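Local coordinates for protein cysteine protease-like VirA (Shigella flexneri, PDB 3EB8) that acts as a secreted virulence effector required for bacterial entry into epithelial cells and subsequent spreading, although its proposed tubulin-protease activity is disputed, at residues Ile254-Met266 with Pro308-Lys320. Sequence-based numbering, arbitrary orientation.
Sequences IMSENIENRLNFM and PSHITCNGVGINK
His310 lays its imidazole alongside the aliphatic root of Asn258, with CD2 of His310 3.3 Å from CB of Asn258. Because CG of His310 stands opposite its backbone N (chi1 -170°), the ring leaves the strand toward the helix, where NE2 donates to Ile254 O at 3.2 Å. The acceptor lies in the ring plane, but the donor stands above the carbonyl plane, and Ile254 O also receives the helical N-H of Asn258. The Glu257 side chain crosses that of His310 at about a right angle and brings its carboxylate to the edge of the ring, the two planes 51° apart.

One turn on, Asn261 ND2 gives Ile311 O a nearly straight bond (2.7 Å, 165°), coupling helix side chain to strand backbone. Ile311 points toward the helix: its CG1 meets Arg262 CB, while CG2 packs 3.6 Å from SD of Met266. The bend at chi3 of Met266 brings CE to 3.8 Å from Val316 CG2, extending the apolar contact to the second strand. At the hairpin tip Thr312 OG1 accepts from Asn314 N in an ST turn and is also hydrogen-bonded to Ser355 OG of strand 348-356. CE1 of Phe265 lies 3.4 Å from CA of Cys313 and also touches its CB.

The principle is a helix docked on a beta-hairpin through mixed polar and apolar contacts. Here, the end of helix 245-265, within the assigned tubulin-binding region, packs against strands 300-312 and 315-327; Ile254 and Glu257 also reach Phe351 and Ile353 of strand 348-356.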
loop_
_atom_site.group_PDB
_atom_site.type_symbol
_atom_site.label_atom_id
_atom_site.label_comp_id
_atom_site.label_asym_id
_atom_site.label_seq_id
_atom_site.Cartn_x
_atom_site.Cartn_y
_atom_site.Cartn_z
ATOM N N ILE A 254 -6.658 16.046 -5.777
ATOM C CA ILE A 254 -7.470 14.855 -5.809
ATOM C C ILE A 254 -8.767 15.046 -5.019
ATOM O O ILE A 254 -9.848 14.723 -5.517
ATOM C CB ILE A 254 -6.676 13.640 -5.324
ATOM C CG1 ILE A 254 -5.831 13.123 -6.491
ATOM C CG2 ILE A 254 -7.632 12.567 -4.792
ATOM C CD1 ILE A 254 -4.746 12.195 -6.114
ATOM N N MET A 255 -8.672 15.596 -3.812
ATOM C CA MET A 255 -9.878 15.828 -3.027
ATOM C C MET A 255 -10.780 16.855 -3.695
ATOM O O MET A 255 -12.003 16.766 -3.577
ATOM C CB MET A 255 -9.558 16.226 -1.585
ATOM C CG MET A 255 -8.939 15.091 -0.777
ATOM S SD MET A 255 -8.715 15.496 0.972
ATOM C CE MET A 255 -7.588 16.881 0.875
ATOM N N SER A 256 -10.197 17.825 -4.402
ATOM C CA SER A 256 -11.029 18.825 -5.086
ATOM C C SER A 256 -11.827 18.136 -6.160
ATOM O O SER A 256 -13.006 18.398 -6.324
ATOM C CB SER A 256 -10.208 19.955 -5.723
ATOM O OG SER A 256 -9.479 20.662 -4.736
ATOM N N GLU A 257 -11.182 17.244 -6.894
ATOM C CA GLU A 257 -11.877 16.491 -7.929
ATOM C C GLU A 257 -12.931 15.567 -7.314
ATOM O O GLU A 257 -14.022 15.419 -7.848
ATOM C CB GLU A 257 -10.878 15.693 -8.766
ATOM C CG GLU A 257 -11.439 14.409 -9.348
ATOM C CD GLU A 257 -10.469 13.741 -10.325
ATOM O OE1 GLU A 257 -10.506 12.478 -10.458
ATOM O OE2 GLU A 257 -9.670 14.493 -10.950
ATOM N N ASN A 258 -12.602 14.937 -6.193
ATOM C CA ASN A 258 -13.595 14.133 -5.499
ATOM C C ASN A 258 -14.828 14.983 -5.154
ATOM O O ASN A 258 -15.962 14.593 -5.433
ATOM C CB ASN A 258 -13.019 13.492 -4.234
ATOM C CG ASN A 258 -14.079 12.772 -3.425
ATOM O OD1 ASN A 258 -14.332 13.124 -2.284
ATOM N ND2 ASN A 258 -14.725 11.777 -4.027
ATOM N N ILE A 259 -14.589 16.148 -4.564
ATOM C CA ILE A 259 -15.676 17.043 -4.173
ATOM C C ILE A 259 -16.527 17.515 -5.358
ATOM O O ILE A 259 -17.761 17.566 -5.274
ATOM C CB ILE A 259 -15.155 18.297 -3.494
ATOM C CG1 ILE A 259 -14.647 17.993 -2.095
ATOM C CG2 ILE A 259 -16.242 19.341 -3.430
ATOM C CD1 ILE A 259 -14.213 19.231 -1.375
ATOM N N GLU A 260 -15.875 17.881 -6.456
ATOM C CA GLU A 260 -16.609 18.331 -7.642
ATOM C C GLU A 260 -17.505 17.233 -8.210
ATOM O O GLU A 260 -18.665 17.471 -8.542
ATOM C CB GLU A 260 -15.663 18.801 -8.742
ATOM C CG GLU A 260 -15.440 20.307 -8.790
ATOM C CD GLU A 260 -14.292 20.769 -7.901
ATOM O OE1 GLU A 260 -14.364 20.560 -6.669
ATOM O OE2 GLU A 260 -13.323 21.353 -8.441
ATOM N N ASN A 261 -16.960 16.031 -8.344
ATOM C CA ASN A 261 -17.730 14.926 -8.873
ATOM C C ASN A 261 -18.880 14.553 -7.932
ATOM O O ASN A 261 -19.980 14.232 -8.379
ATOM C CB ASN A 261 -16.823 13.733 -9.163
ATOM C CG ASN A 261 -15.654 14.104 -10.058
ATOM O OD1 ASN A 261 -15.719 15.078 -10.801
ATOM N ND2 ASN A 261 -14.576 13.334 -9.985
ATOM N N ARG A 262 -18.630 14.613 -6.632
ATOM C CA ARG A 262 -19.666 14.318 -5.668
ATOM C C ARG A 262 -20.842 15.305 -5.836
ATOM O O ARG A 262 -22.003 14.903 -6.009
ATOM C CB ARG A 262 -19.091 14.333 -4.251
ATOM C CG ARG A 262 -20.143 14.223 -3.185
ATOM C CD ARG A 262 -19.708 13.309 -2.074
ATOM N NE ARG A 262 -20.856 12.877 -1.292
ATOM C CZ ARG A 262 -20.758 12.213 -0.151
ATOM N NH1 ARG A 262 -19.561 11.910 0.335
ATOM N NH2 ARG A 262 -21.853 11.861 0.502
ATOM N N LEU A 263 -20.533 16.594 -5.829
ATOM C CA LEU A 263 -21.561 17.621 -6.010
ATOM C C LEU A 263 -22.273 17.455 -7.352
ATOM O O LEU A 263 -23.486 17.622 -7.466
ATOM C CB LEU A 263 -20.918 19.006 -5.960
ATOM C CG LEU A 263 -21.706 20.047 -5.173
ATOM C CD1 LEU A 263 -23.186 20.205 -5.648
ATOM C CD2 LEU A 263 -21.616 19.648 -3.716
ATOM N N ASN A 264 -21.502 17.140 -8.379
ATOM C CA ASN A 264 -22.037 17.039 -9.732
ATOM C C ASN A 264 -22.919 15.796 -9.922
ATOM O O ASN A 264 -23.994 15.869 -10.503
ATOM C CB ASN A 264 -20.871 17.008 -10.726
ATOM C CG ASN A 264 -21.110 17.864 -11.940
ATOM O OD1 ASN A 264 -21.909 18.795 -11.902
ATOM N ND2 ASN A 264 -20.407 17.561 -13.031
ATOM N N PHE A 265 -22.467 14.659 -9.400
ATOM C CA PHE A 265 -23.075 13.373 -9.725
ATOM C C PHE A 265 -23.919 12.763 -8.611
ATOM O O PHE A 265 -24.927 12.117 -8.889
ATOM C CB PHE A 265 -22.008 12.371 -10.196
ATOM C CG PHE A 265 -21.190 12.864 -11.368
ATOM C CD1 PHE A 265 -19.815 12.945 -11.282
ATOM C CD2 PHE A 265 -21.809 13.272 -12.543
ATOM C CE1 PHE A 265 -19.061 13.412 -12.350
ATOM C CE2 PHE A 265 -21.063 13.744 -13.625
ATOM C CZ PHE A 265 -19.690 13.815 -13.522
ATOM N N MET A 266 -23.527 12.955 -7.359
ATOM C CA MET A 266 -24.291 12.356 -6.263
ATOM C C MET A 266 -24.311 13.213 -4.998
ATOM O O MET A 266 -23.792 12.798 -3.957
ATOM C CB MET A 266 -23.768 10.957 -5.961
ATOM C CG MET A 266 -22.257 10.847 -5.912
ATOM S SD MET A 266 -21.631 9.169 -6.225
ATOM C CE MET A 266 -22.542 8.192 -5.034
ATOM N N PRO A 308 -9.170 5.578 0.484
ATOM C CA PRO A 308 -10.323 6.473 0.609
ATOM C C PRO A 308 -11.186 6.397 -0.637
ATOM O O PRO A 308 -10.667 6.212 -1.724
ATOM C CB PRO A 308 -9.678 7.866 0.687
ATOM C CG PRO A 308 -8.315 7.670 0.095
ATOM C CD PRO A 308 -7.909 6.325 0.574
ATOM N N SER A 309 -12.492 6.548 -0.476
ATOM C CA SER A 309 -13.389 6.547 -1.628
ATOM C C SER A 309 -13.190 7.831 -2.444
ATOM O O SER A 309 -12.841 8.875 -1.887
ATOM C CB SER A 309 -14.832 6.454 -1.161
ATOM O OG SER A 309 -15.200 7.669 -0.556
ATOM N N HIS A 310 -13.422 7.746 -3.752
ATOM C CA HIS A 310 -13.238 8.870 -4.660
ATOM C C HIS A 310 -14.327 8.861 -5.731
ATOM O O HIS A 310 -14.392 7.931 -6.541
ATOM C CB HIS A 310 -11.868 8.787 -5.343
ATOM C CG HIS A 310 -11.503 10.024 -6.102
ATOM N ND1 HIS A 310 -11.552 10.109 -7.480
ATOM C CD2 HIS A 310 -11.106 11.244 -5.670
ATOM C CE1 HIS A 310 -11.193 11.319 -7.857
ATOM N NE2 HIS A 310 -10.914 12.028 -6.779
ATOM N N ILE A 311 -15.183 9.881 -5.752
ATOM C CA ILE A 311 -16.232 9.915 -6.758
ATOM C C ILE A 311 -15.650 10.319 -8.101
ATOM O O ILE A 311 -14.959 11.329 -8.210
ATOM C CB ILE A 311 -17.401 10.863 -6.389
ATOM C CG1 ILE A 311 -17.871 10.595 -4.956
ATOM C CG2 ILE A 311 -18.548 10.702 -7.382
ATOM C CD1 ILE A 311 -18.127 9.126 -4.657
ATOM N N THR A 312 -15.914 9.507 -9.116
ATOM C CA THR A 312 -15.485 9.800 -10.471
ATOM C C THR A 312 -16.722 10.067 -11.299
ATOM O O THR A 312 -17.843 10.016 -10.789
ATOM C CB THR A 312 -14.746 8.603 -11.107
ATOM O OG1 THR A 312 -15.679 7.527 -11.309
ATOM C CG2 THR A 312 -13.583 8.131 -10.208
ATOM N N CYS A 313 -16.521 10.341 -12.581
ATOM C CA CYS A 313 -17.641 10.595 -13.481
ATOM C C CYS A 313 -18.440 9.317 -13.792
ATOM O O CYS A 313 -19.446 9.372 -14.499
ATOM C CB CYS A 313 -17.133 11.193 -14.785
ATOM S SG CYS A 313 -16.011 10.066 -15.566
ATOM N N ASN A 314 -17.995 8.179 -13.267
ATOM C CA ASN A 314 -18.706 6.908 -13.462
ATOM C C ASN A 314 -19.344 6.342 -12.195
ATOM O O ASN A 314 -20.158 5.427 -12.256
ATOM C CB ASN A 314 -17.773 5.856 -14.053
ATOM C CG ASN A 314 -17.352 6.180 -15.469
ATOM O OD1 ASN A 314 -17.938 7.049 -16.122
ATOM N ND2 ASN A 314 -16.338 5.472 -15.960
ATOM N N GLY A 315 -18.961 6.865 -11.038
ATOM C CA GLY A 315 -19.503 6.356 -9.797
ATOM C C GLY A 315 -18.517 6.395 -8.653
ATOM O O GLY A 315 -17.609 7.223 -8.631
ATOM N N VAL A 316 -18.697 5.490 -7.698
ATOM C CA VAL A 316 -17.856 5.460 -6.510
ATOM C C VAL A 316 -16.560 4.701 -6.775
ATOM O O VAL A 316 -16.547 3.467 -6.904
ATOM C CB VAL A 316 -18.595 4.814 -5.317
ATOM C CG1 VAL A 316 -17.788 4.987 -4.031
ATOM C CG2 VAL A 316 -19.981 5.419 -5.167
ATOM N N GLY A 317 -15.465 5.452 -6.857
ATOM C CA GLY A 317 -14.149 4.876 -7.073
ATOM C C GLY A 317 -13.306 4.968 -5.822
ATOM O O GLY A 317 -13.816 5.247 -4.739
ATOM N N ILE A 318 -12.008 4.740 -5.974
ATOM C CA ILE A 318 -11.075 4.763 -4.856
ATOM C C ILE A 318 -9.814 5.542 -5.216
ATOM O O ILE A 318 -9.339 5.482 -6.345
ATOM C CB ILE A 318 -10.661 3.332 -4.434
ATOM C CG1 ILE A 318 -11.778 2.640 -3.654
ATOM C CG2 ILE A 318 -9.399 3.369 -3.591
ATOM C CD1 ILE A 318 -11.636 1.118 -3.600
ATOM N N ASN A 319 -9.286 6.293 -4.258
ATOM C CA ASN A 319 -7.972 6.891 -4.396
ATOM C C ASN A 319 -6.995 6.084 -3.557
ATOM O O ASN A 319 -6.950 6.218 -2.334
ATOM C CB ASN A 319 -8.010 8.352 -3.954
ATOM C CG ASN A 319 -6.625 9.007 -3.926
ATOM O OD1 ASN A 319 -5.696 8.579 -4.619
ATOM N ND2 ASN A 319 -6.493 10.058 -3.120
ATOM N N LYS A 320 -6.238 5.212 -4.213
ATOM C CA LYS A 320 -5.218 4.455 -3.520
ATOM C C LYS A 320 -4.017 5.342 -3.178
ATOM O O LYS A 320 -3.373 5.917 -4.053
ATOM C CB LYS A 320 -4.775 3.265 -4.351
ATOM C CG LYS A 320 -3.764 2.368 -3.672
ATOM C CD LYS A 320 -3.413 1.257 -4.624
ATOM C CE LYS A 320 -2.387 0.315 -4.075
ATOM N NZ LYS A 320 -2.346 -0.897 -4.969
#